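Fructosyl amine:oxygen oxidoreductase (PDB 4WCT) probably oxidises the C-N bond of fructosyl amines (Amadori products) with its bound FAD and molecular oxygen, and so deglycates the amine. Local coordinates at residues L211-G216 / P374-L379; T258-Q263 / R350-A355; I328-E333 / W452-E457. All coordinates share one frame; numbering follows the deposited sequence. Where two conformers were deposited one is given.

Interaction 1: L211-G216 / P374-L379; sequences LVYEDG and PEHPSL
Tyr-213, near the end of strand 208-214, and Gly-216, in the tight turn before strand 217-223, receive the imidazole of His-376 from the loop between strands 369-372 and 379-383. The contact thus joins a beta hairpin of the small three-stranded antiparallel sheet to the rim of the six-stranded mixed sheet of the FAD-binding, Rossmann-like domain.

Along the loop, Glu-375 comes first: its CB lies over one face of the His-376 ring, while its carboxylate leads away from the hairpin. On the opposite face of the imidazole stands Tyr-213, presenting CE2 over the centre, 3.6 Å from His-376 CE1. The pair is a T-shaped (edge-to-face) stack with centroids 4.9 Å apart and planes at 66°. At the ring's edge, His-376 ND1 donates to Gly-216 O at 2.9 Å, nearly straight at 171°; the oxygen lies in the imidazole plane, while the nitrogen stands above the carbonyl plane. Stack and bond together fix the ring's rotation. Gly-216 adopts a positive phi, which by itself favours glycine.

Pro-377 and Ser-378 then form the middle of a type I turn, closed by Leu-379 N to His-376 O at 2.9 Å. Ser-378 OG adds a hydrogen bond to Asp-217 OD2, a second polar tie to the hairpin. At the buried end Leu-379 crosses Leu-211 at about a right angle. The two side chains touch through methyls, Leu-379 CD2 lying 4.1 Å from Leu-211 CD1.

Interaction 2: T258-Q263 / R350-A355; sequences TLCHIQ and RPLSFA
Cys-260 and Leu-352 form the apolar centre, SG of Cys-260 lying 3.7 Å from CD2 of Leu-352. Cys-260 and Ala-355 share a face of the sheet, and their CB atoms meet across an antiparallel non-hydrogen-bonded pair, with Ala-336 of helix 330-343 packed on the cysteine. Farther along, in one of its two conformers, Ile-262 turns CG2 against CB of Arg-350.

The other face is aromatic. Phe-354, its CG anti to the backbone N (chi1 -178°), lies beside His-261 and points the same way, with CD2 over the centre of the imidazole. This edge-to-face pair has its planes at 56°. Beyond it, Phe-354 CE2 touches CD1 of Leu-259, whose side chain reaches within about 4 Å of the FAD.

Backbone bonds join the edges of strands 253-263 and 352-362: His-261 N donates to Phe-354 O at 2.8 Å, and Ser-353 N to His-261 O, also at 2.8 Å. The chain turns a corner at Ser-353, and on the Arg-350 side of that corner a water bridges Gln-263 N and Pro-351 O. Arg-350, bent at chi2 and chi3, brings NH2 back to Gln-263 O at 3.0 Å. That oxygen lies in the guanidinium plane, as does a second water linking it to Arg-350 NE.

Glu-268 forms a salt bridge with Arg-350 NH2. Glu-295 is hydrogen-bonded through OE1 to His-261 ND1 and through OE2 to Ser-353 OG. The imidazole is therefore fixed by a carboxylate at ND1 and the edge of a phenyl ring over one face, and that one carboxylate ties both segments together.

Interaction 3: I328-E333 / W452-E457; sequences IPLEAE and WTKIGE
Trp-452 lays the six-membered ring of its indole over Pro-329, whose CG sits 4.2 Å from the ring centroid and 13° off its normal, a CH-pi contact over the face of that ring. Pro-329 CD lies 3.7 Å from Trp-452 CZ3. Lys-325 makes a cation-pi contact with the same indole.

Pro-329 is the N-cap residue of helix 330-343, and just before it Ile-328 joins the C-terminal tail through two bonds. Thr-453 N donates to Ile-328 O at 2.8 Å, nearly straight at 170°. In return Ile-328 N donates at 3.0 Å to Thr-453 OG1, which chi1 of 56° places between backbone N and carbonyl carbon; Thr-453 OG1 is also hydrogen-bonded to Gln-327 OE1. The threonine methyl CG2 meets Ile-328 CG1 and Glu-333 OE1; the other oxygen, Glu-333 OE2, forms a salt bridge with Arg-337 NH2.

Leu-330 packs its CD2 3.6 Å from Trp-452 O, an oxygen that accepts a hydrogen bond from Lys-454 NZ. With both polar backbone atoms of buried Ile-328 satisfied by Thr-453 and the proline covered by indole, the contact seals the helix start against the tail by matched hydrogen bonds and apolar cover.

From the N terminus, segment 211-216, the end of strand 208-214 and its turn, comes first, and interaction 1 closes the longest loop when the chain reaches 374-379. Interaction 2 is nested within that loop: strand 258-263 pairs with 350-355 after the chain has passed through helix 330-343. Interaction 3 starts at 328-333, inside both loops, and ends at 452-457 beyond both, so it crosses each. Interactions 2 and 3 are neighbours, with centres 9 Å apart, and touch where Ile-455 packs on Ala-355; they tie the C-terminal tail, helix 330-343 and the large mixed sheet together. Interaction 1 lies about 44 Å from interaction 2, centre to centre, across the chain's centre, at the FAD-binding sheet's rim.

Interaction 1: L211-G216 / P374-L379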
loop_
_atom_site.group_PDB
_atom_site.type_symbol
_atom_site.label_atom_id
_atom_site.label_comp_id
_atom_site.label_asym_id
_atom_site.label_seq_id
_atom_site.Cartn_x
_atom_site.Cartn_y
_atom_site.Cartn_z
ATOM N N LEU A 211 -4.175 -6.691 22.353
ATOM C CA LEU A 211 -3.556 -7.999 22.448
ATOM C C LEU A 211 -3.689 -8.478 23.895
ATOM O O LEU A 211 -3.839 -7.661 24.808
ATOM C CB LEU A 211 -2.080 -7.944 22.070
ATOM C CG LEU A 211 -1.757 -7.450 20.647
ATOM C CD1 LEU A 211 -0.258 -7.429 20.412
ATOM C CD2 LEU A 211 -2.451 -8.328 19.615
ATOM N N VAL A 212 -3.703 -9.789 24.051
ATOM C CA VAL A 212 -3.854 -10.437 25.350
ATOM C C VAL A 212 -2.555 -11.165 25.708
ATOM O O VAL A 212 -1.950 -11.837 24.882
ATOM C CB VAL A 212 -5.052 -11.399 25.339
ATOM C CG1 VAL A 212 -5.244 -12.055 26.704
ATOM C CG2 VAL A 212 -6.305 -10.650 24.939
ATOM N N TYR A 213 -2.047 -10.902 26.917
ATOM C CA TYR A 213 -0.749 -11.428 27.344
ATOM C C TYR A 213 -0.887 -12.353 28.533
ATOM O O TYR A 213 -1.767 -12.165 29.353
ATOM C CB TYR A 213 0.171 -10.288 27.744
ATOM C CG TYR A 213 0.556 -9.392 26.604
ATOM C CD1 TYR A 213 -0.215 -8.279 26.286
ATOM C CD2 TYR A 213 1.755 -9.573 25.937
ATOM C CE1 TYR A 213 0.128 -7.437 25.243
ATOM C CE2 TYR A 213 2.156 -8.664 24.958
ATOM C CZ TYR A 213 1.301 -7.647 24.578
ATOM O OH TYR A 213 1.678 -6.789 23.559
ATOM N N GLU A 214 -0.058 -13.386 28.562
ATOM C CA GLU A 214 0.094 -14.247 29.741
ATOM C C GLU A 214 1.539 -14.675 29.829
ATOM O O GLU A 214 2.117 -15.098 28.832
ATOM C CB GLU A 214 -0.798 -15.473 29.640
ATOM C CG GLU A 214 -2.252 -15.164 29.956
ATOM C CD GLU A 214 -3.170 -16.341 29.690
ATOM O OE1 GLU A 214 -2.661 -17.479 29.580
ATOM O OE2 GLU A 214 -4.397 -16.119 29.579
ATOM N N ASP A 215 2.132 -14.528 31.012
ATOM C CA ASP A 215 3.525 -14.925 31.223
ATOM C C ASP A 215 4.489 -14.263 30.227
ATOM O O ASP A 215 5.394 -14.915 29.715
ATOM C CB ASP A 215 3.659 -16.446 31.113
ATOM C CG ASP A 215 3.006 -17.174 32.278
ATOM O OD1 ASP A 215 2.834 -16.556 33.350
ATOM O OD2 ASP A 215 2.667 -18.364 32.121
ATOM N N GLY A 216 4.189 -13.026 29.857
ATOM C CA GLY A 216 5.086 -12.214 29.064
ATOM C C GLY A 216 5.010 -12.497 27.573
ATOM O O GLY A 216 5.839 -12.006 26.811
ATOM N N PRO A 374 10.618 -9.720 19.779
ATOM C CA PRO A 374 11.697 -10.339 20.541
ATOM C C PRO A 374 11.292 -10.676 21.969
ATOM O O PRO A 374 11.948 -11.509 22.586
ATOM C CB PRO A 374 12.822 -9.278 20.521
ATOM C CG PRO A 374 12.209 -8.027 20.004
ATOM C CD PRO A 374 11.061 -8.476 19.117
ATOM N N GLU A 375 10.348 -9.934 22.528
ATOM C CA GLU A 375 9.915 -10.126 23.923
ATOM C C GLU A 375 8.689 -11.027 23.998
ATOM O O GLU A 375 8.308 -11.455 25.083
ATOM C CB GLU A 375 9.563 -8.791 24.596
ATOM C CG GLU A 375 10.499 -7.634 24.307
ATOM C CD GLU A 375 11.920 -7.947 24.681
ATOM O OE1 GLU A 375 12.105 -8.606 25.722
ATOM O OE2 GLU A 375 12.838 -7.589 23.910
ATOM N N HIS A 376 7.983 -11.175 22.877
ATOM C CA HIS A 376 6.747 -11.955 22.818
ATOM C C HIS A 376 6.751 -12.876 21.598
ATOM O O HIS A 376 6.166 -12.561 20.561
ATOM C CB HIS A 376 5.494 -11.082 22.798
ATOM C CG HIS A 376 5.611 -9.827 23.597
ATOM N ND1 HIS A 376 5.680 -9.828 24.976
ATOM C CD2 HIS A 376 5.507 -8.531 23.229
ATOM C CE1 HIS A 376 5.737 -8.581 25.409
ATOM N NE2 HIS A 376 5.636 -7.774 24.370
ATOM N N PRO A 377 7.405 -14.031 21.723
ATOM C CA PRO A 377 7.736 -14.853 20.552
ATOM C C PRO A 377 6.534 -15.447 19.832
ATOM O O PRO A 377 6.673 -15.885 18.690
ATOM C CB PRO A 377 8.578 -15.999 21.140
ATOM C CG PRO A 377 8.319 -15.981 22.618
ATOM C CD PRO A 377 8.024 -14.552 22.962
ATOM N N SER A 378 5.370 -15.472 20.472
ATOM C CA SER A 378 4.185 -15.998 19.790
ATOM C C SER A 378 3.509 -14.935 18.933
ATOM O O SER A 378 2.509 -15.232 18.279
ATOM C CB SER A 378 3.188 -16.601 20.775
ATOM O OG SER A 378 3.835 -17.576 21.571
ATOM N N LEU A 379 4.023 -13.704 18.984
ATOM C CA LEU A 379 3.497 -12.619 18.162
ATOM C C LEU A 379 4.399 -12.448 16.948
ATOM O O LEU A 379 5.603 -12.222 17.083
ATOM C CB LEU A 379 3.466 -11.318 18.976
ATOM C CG LEU A 379 3.075 -10.067 18.191
ATOM C CD1 LEU A 379 1.606 -10.117 17.799
ATOM C CD2 LEU A 379 3.330 -8.847 19.056
#

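Interaction 2: T258-Q263 / R350-A355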
loop_
_atom_site.group_PDB
_atom_site.type_symbol
_atom_site.label_atom_id
_atom_site.label_comp_id
_atom_site.label_asym_id
_atom_site.label_seq_id
_atom_site.Cartn_x
_atom_site.Cartn_y
_atom_site.Cartn_z
ATOM N N THR A 258 -4.151 10.542 -0.960
ATOM C CA THR A 258 -5.426 11.050 -1.419
ATOM C C THR A 258 -5.693 10.574 -2.851
ATOM O O THR A 258 -4.769 10.485 -3.678
ATOM C CB THR A 258 -5.417 12.601 -1.391
ATOM O OG1 THR A 258 -4.133 13.068 -1.838
ATOM C CG2 THR A 258 -5.657 13.082 0.027
ATOM N N LEU A 259 -6.934 10.198 -3.126
ATOM C CA LEU A 259 -7.313 9.690 -4.433
ATOM C C LEU A 259 -8.680 10.214 -4.802
ATOM O O LEU A 259 -9.512 10.453 -3.946
ATOM C CB LEU A 259 -7.283 8.165 -4.469
ATOM C CG LEU A 259 -8.345 7.405 -3.674
ATOM C CD1 LEU A 259 -9.634 7.181 -4.455
ATOM C CD2 LEU A 259 -7.803 6.053 -3.217
ATOM N N CYS A 260 -8.908 10.399 -6.089
ATOM C CA CYS A 260 -10.223 10.807 -6.551
ATOM C C CYS A 260 -10.492 10.144 -7.885
ATOM O O CYS A 260 -9.572 9.681 -8.555
ATOM C CB CYS A 260 -10.364 12.333 -6.631
ATOM S SG CYS A 260 -9.243 13.210 -7.743
ATOM N N HIS A 261 -11.765 10.086 -8.249
ATOM C CA HIS A 261 -12.227 9.416 -9.445
ATOM C C HIS A 261 -12.998 10.400 -10.297
ATOM O O HIS A 261 -13.750 11.206 -9.761
ATOM C CB HIS A 261 -13.193 8.278 -9.132
ATOM C CG HIS A 261 -12.601 7.084 -8.446
ATOM N ND1 HIS A 261 -13.325 5.925 -8.266
ATOM C CD2 HIS A 261 -11.415 6.883 -7.820
ATOM C CE1 HIS A 261 -12.625 5.077 -7.539
ATOM N NE2 HIS A 261 -11.434 5.605 -7.328
ATOM N N ILE A 262 -12.890 10.247 -11.611
ATOM C CA ILE A 262 -13.726 10.916 -12.618
ATOM C C ILE A 262 -14.492 9.828 -13.372
ATOM O O ILE A 262 -13.890 8.809 -13.771
ATOM C CB ILE A 262 -12.854 11.695 -13.647
ATOM C CG1 ILE A 262 -12.136 12.850 -12.965
ATOM C CG2 ILE A 262 -13.715 12.207 -14.792
ATOM C CD1 ILE A 262 -11.183 13.608 -13.854
ATOM N N GLN A 263 -15.772 10.050 -13.613
ATOM C CA GLN A 263 -16.587 9.105 -14.338
ATOM C C GLN A 263 -16.488 9.347 -15.838
ATOM O O GLN A 263 -16.795 10.444 -16.299
ATOM C CB GLN A 263 -18.052 9.311 -13.895
ATOM C CG GLN A 263 -19.039 8.535 -14.739
ATOM C CD GLN A 263 -18.935 7.070 -14.466
ATOM O OE1 GLN A 263 -19.402 6.586 -13.419
ATOM N NE2 GLN A 263 -18.456 6.318 -15.458
ATOM N N ARG A 350 -13.501 18.148 -14.982
ATOM C CA ARG A 350 -14.621 17.214 -14.813
ATOM C C ARG A 350 -14.927 17.067 -13.329
ATOM O O ARG A 350 -14.024 17.054 -12.476
ATOM C CB ARG A 350 -14.281 15.856 -15.385
ATOM C CG ARG A 350 -14.108 15.872 -16.894
ATOM C CD ARG A 350 -15.423 15.696 -17.610
ATOM N NE ARG A 350 -15.788 14.292 -17.664
ATOM C CZ ARG A 350 -15.467 13.460 -18.663
ATOM N NH1 ARG A 350 -15.015 13.930 -19.820
ATOM N NH2 ARG A 350 -15.802 12.195 -18.551
ATOM N N PRO A 351 -16.207 16.938 -13.001
ATOM C CA PRO A 351 -16.562 16.703 -11.608
ATOM C C PRO A 351 -16.053 15.385 -11.078
ATOM O O PRO A 351 -15.928 14.414 -11.819
ATOM C CB PRO A 351 -18.094 16.719 -11.621
ATOM C CG PRO A 351 -18.462 16.348 -12.995
ATOM C CD PRO A 351 -17.367 16.818 -13.904
ATOM N N LEU A 352 -15.710 15.375 -9.801
ATOM C CA LEU A 352 -15.272 14.155 -9.156
ATOM C C LEU A 352 -16.495 13.321 -8.834
ATOM O O LEU A 352 -17.501 13.835 -8.337
ATOM C CB LEU A 352 -14.500 14.452 -7.872
ATOM C CG LEU A 352 -13.260 15.314 -8.000
ATOM C CD1 LEU A 352 -12.594 15.386 -6.625
ATOM C CD2 LEU A 352 -12.307 14.788 -9.084
ATOM N N SER A 353 -16.378 12.014 -9.049
ATOM C CA SER A 353 -17.444 11.094 -8.732
ATOM C C SER A 353 -17.269 10.391 -7.406
ATOM O O SER A 353 -18.217 9.751 -6.873
ATOM C CB SER A 353 -17.608 10.099 -9.863
ATOM O OG SER A 353 -16.476 9.278 -10.000
ATOM N N PHE A 354 -16.025 10.398 -6.920
ATOM C CA PHE A 354 -15.633 9.704 -5.673
ATOM C C PHE A 354 -14.303 10.282 -5.236
ATOM O O PHE A 354 -13.492 10.647 -6.077
ATOM C CB PHE A 354 -15.469 8.221 -5.904
ATOM C CG PHE A 354 -15.115 7.442 -4.658
ATOM C CD1 PHE A 354 -16.033 7.292 -3.633
ATOM C CD2 PHE A 354 -13.853 6.886 -4.512
ATOM C CE1 PHE A 354 -15.696 6.583 -2.474
ATOM C CE2 PHE A 354 -13.501 6.225 -3.355
ATOM C CZ PHE A 354 -14.416 6.070 -2.337
ATOM N N ALA A 355 -14.050 10.295 -3.928
ATOM C CA ALA A 355 -12.723 10.601 -3.437
ATOM C C ALA A 355 -12.577 10.054 -2.017
ATOM O O ALA A 355 -13.575 9.934 -1.285
ATOM C CB ALA A 355 -12.471 12.108 -3.451
HETATM O O HOH W 1 -17.162 12.448 -12.965
HETATM O O HOH W 2 -17.492 13.280 -15.600
#

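Interaction 3: I328-E333 / W452-E457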
loop_
_atom_site.group_PDB
_atom_site.type_symbol
_atom_site.label_atom_id
_atom_site.label_comp_id
_atom_site.label_asym_id
_atom_site.label_seq_id
_atom_site.Cartn_x
_atom_site.Cartn_y
_atom_site.Cartn_z
ATOM N N ILE A 328 -11.624 14.218 0.065
ATOM C CA ILE A 328 -10.226 14.603 0.191
ATOM C C ILE A 328 -10.130 16.105 0.403
ATOM O O ILE A 328 -11.113 16.833 0.128
ATOM C CB ILE A 328 -9.354 14.200 -1.039
ATOM C CG1 ILE A 328 -9.842 14.888 -2.318
ATOM C CG2 ILE A 328 -9.297 12.664 -1.142
ATOM C CD1 ILE A 328 -9.031 14.526 -3.549
ATOM N N PRO A 329 -9.006 16.560 0.964
ATOM C CA PRO A 329 -8.911 18.006 1.084
ATOM C C PRO A 329 -9.023 18.701 -0.267
ATOM O O PRO A 329 -8.535 18.208 -1.286
ATOM C CB PRO A 329 -7.540 18.223 1.738
ATOM C CG PRO A 329 -7.309 16.965 2.515
ATOM C CD PRO A 329 -7.858 15.889 1.610
ATOM N N LEU A 330 -9.615 19.884 -0.260
ATOM C CA LEU A 330 -9.744 20.669 -1.488
ATOM C C LEU A 330 -8.379 20.895 -2.131
ATOM O O LEU A 330 -8.284 21.024 -3.366
ATOM C CB LEU A 330 -10.436 21.988 -1.190
ATOM C CG LEU A 330 -11.925 21.866 -0.822
ATOM C CD1 LEU A 330 -12.457 23.206 -0.351
ATOM C CD2 LEU A 330 -12.749 21.345 -1.984
ATOM N N GLU A 331 -7.348 21.106 -1.310
ATOM C CA GLU A 331 -6.003 21.322 -1.868
ATOM C C GLU A 331 -5.483 20.067 -2.615
ATOM O O GLU A 331 -4.703 20.194 -3.561
ATOM C CB GLU A 331 -5.003 21.799 -0.788
ATOM C CG GLU A 331 -4.646 20.685 0.179
ATOM C CD GLU A 331 -4.589 21.048 1.640
ATOM O OE1 GLU A 331 -4.099 22.151 2.018
ATOM O OE2 GLU A 331 -4.735 20.102 2.430
ATOM N N ALA A 332 -5.988 18.894 -2.250
ATOM C CA ALA A 332 -5.558 17.658 -2.910
ATOM C C ALA A 332 -6.318 17.516 -4.235
ATOM O O ALA A 332 -5.710 17.189 -5.268
ATOM C CB ALA A 332 -5.791 16.447 -2.031
ATOM N N GLU A 333 -7.611 17.839 -4.238
ATOM C CA GLU A 333 -8.348 17.932 -5.489
ATOM C C GLU A 333 -7.671 18.886 -6.475
ATOM O O GLU A 333 -7.479 18.553 -7.659
ATOM C CB GLU A 333 -9.790 18.367 -5.254
ATOM C CG GLU A 333 -10.531 18.652 -6.564
ATOM C CD GLU A 333 -11.911 19.245 -6.379
ATOM O OE1 GLU A 333 -12.225 19.788 -5.285
ATOM O OE2 GLU A 333 -12.652 19.284 -7.381
ATOM N N TRP A 452 -12.839 20.375 2.666
ATOM C CA TRP A 452 -12.865 19.052 2.022
ATOM C C TRP A 452 -13.780 19.089 0.796
ATOM O O TRP A 452 -14.691 19.922 0.703
ATOM C CB TRP A 452 -13.369 18.010 3.017
ATOM C CG TRP A 452 -12.473 17.780 4.146
ATOM C CD1 TRP A 452 -12.359 18.542 5.277
ATOM C CD2 TRP A 452 -11.552 16.701 4.297
ATOM N NE1 TRP A 452 -11.462 17.975 6.139
ATOM C CE2 TRP A 452 -10.949 16.841 5.567
ATOM C CE3 TRP A 452 -11.262 15.555 3.547
ATOM C CZ2 TRP A 452 -10.045 15.903 6.069
ATOM C CZ3 TRP A 452 -10.383 14.642 4.049
ATOM C CH2 TRP A 452 -9.777 14.809 5.293
ATOM N N THR A 453 -13.583 18.143 -0.128
ATOM C CA THR A 453 -14.552 17.911 -1.175
ATOM C C THR A 453 -15.916 17.576 -0.555
ATOM O O THR A 453 -16.016 17.182 0.626
ATOM C CB THR A 453 -14.099 16.788 -2.145
ATOM O OG1 THR A 453 -13.822 15.584 -1.416
ATOM C CG2 THR A 453 -12.829 17.206 -2.898
ATOM N N LYS A 454 -16.950 17.780 -1.364
ATOM C CA LYS A 454 -18.341 17.642 -0.936
ATOM C C LYS A 454 -19.090 16.782 -1.937
ATOM O O LYS A 454 -20.280 16.969 -2.190
ATOM C CB LYS A 454 -18.964 19.036 -0.733
ATOM C CG LYS A 454 -18.324 19.750 0.454
ATOM C CD LYS A 454 -18.456 21.277 0.376
ATOM C CE LYS A 454 -17.632 21.954 1.486
ATOM N NZ LYS A 454 -16.211 22.242 1.081
ATOM N N ILE A 455 -18.446 15.683 -2.313
ATOM C CA ILE A 455 -19.026 14.767 -3.267
ATOM C C ILE A 455 -20.218 14.086 -2.625
ATOM O O ILE A 455 -20.117 13.565 -1.532
ATOM C CB ILE A 455 -17.995 13.708 -3.733
ATOM C CG1 ILE A 455 -16.814 14.408 -4.423
ATOM C CG2 ILE A 455 -18.644 12.726 -4.710
ATOM C CD1 ILE A 455 -15.547 13.579 -4.425
ATOM N N GLY A 456 -21.353 14.116 -3.328
ATOM C CA GLY A 456 -22.572 13.463 -2.840
ATOM C C GLY A 456 -23.298 14.231 -1.727
ATOM O O GLY A 456 -24.270 13.732 -1.173
ATOM N N GLU A 457 -22.808 15.413 -1.349
ATOM C CA GLU A 457 -23.476 16.217 -0.324
ATOM C C GLU A 457 -24.519 17.146 -0.958
ATOM O O GLU A 457 -24.685 17.165 -2.176
ATOM C CB GLU A 457 -22.470 17.067 0.442
ATOM C CG GLU A 457 -21.516 16.293 1.339
ATOM C CD GLU A 457 -20.619 17.223 2.130
ATOM O OE1 GLU A 457 -20.866 18.452 2.098
ATOM O OE2 GLU A 457 -19.654 16.739 2.752
#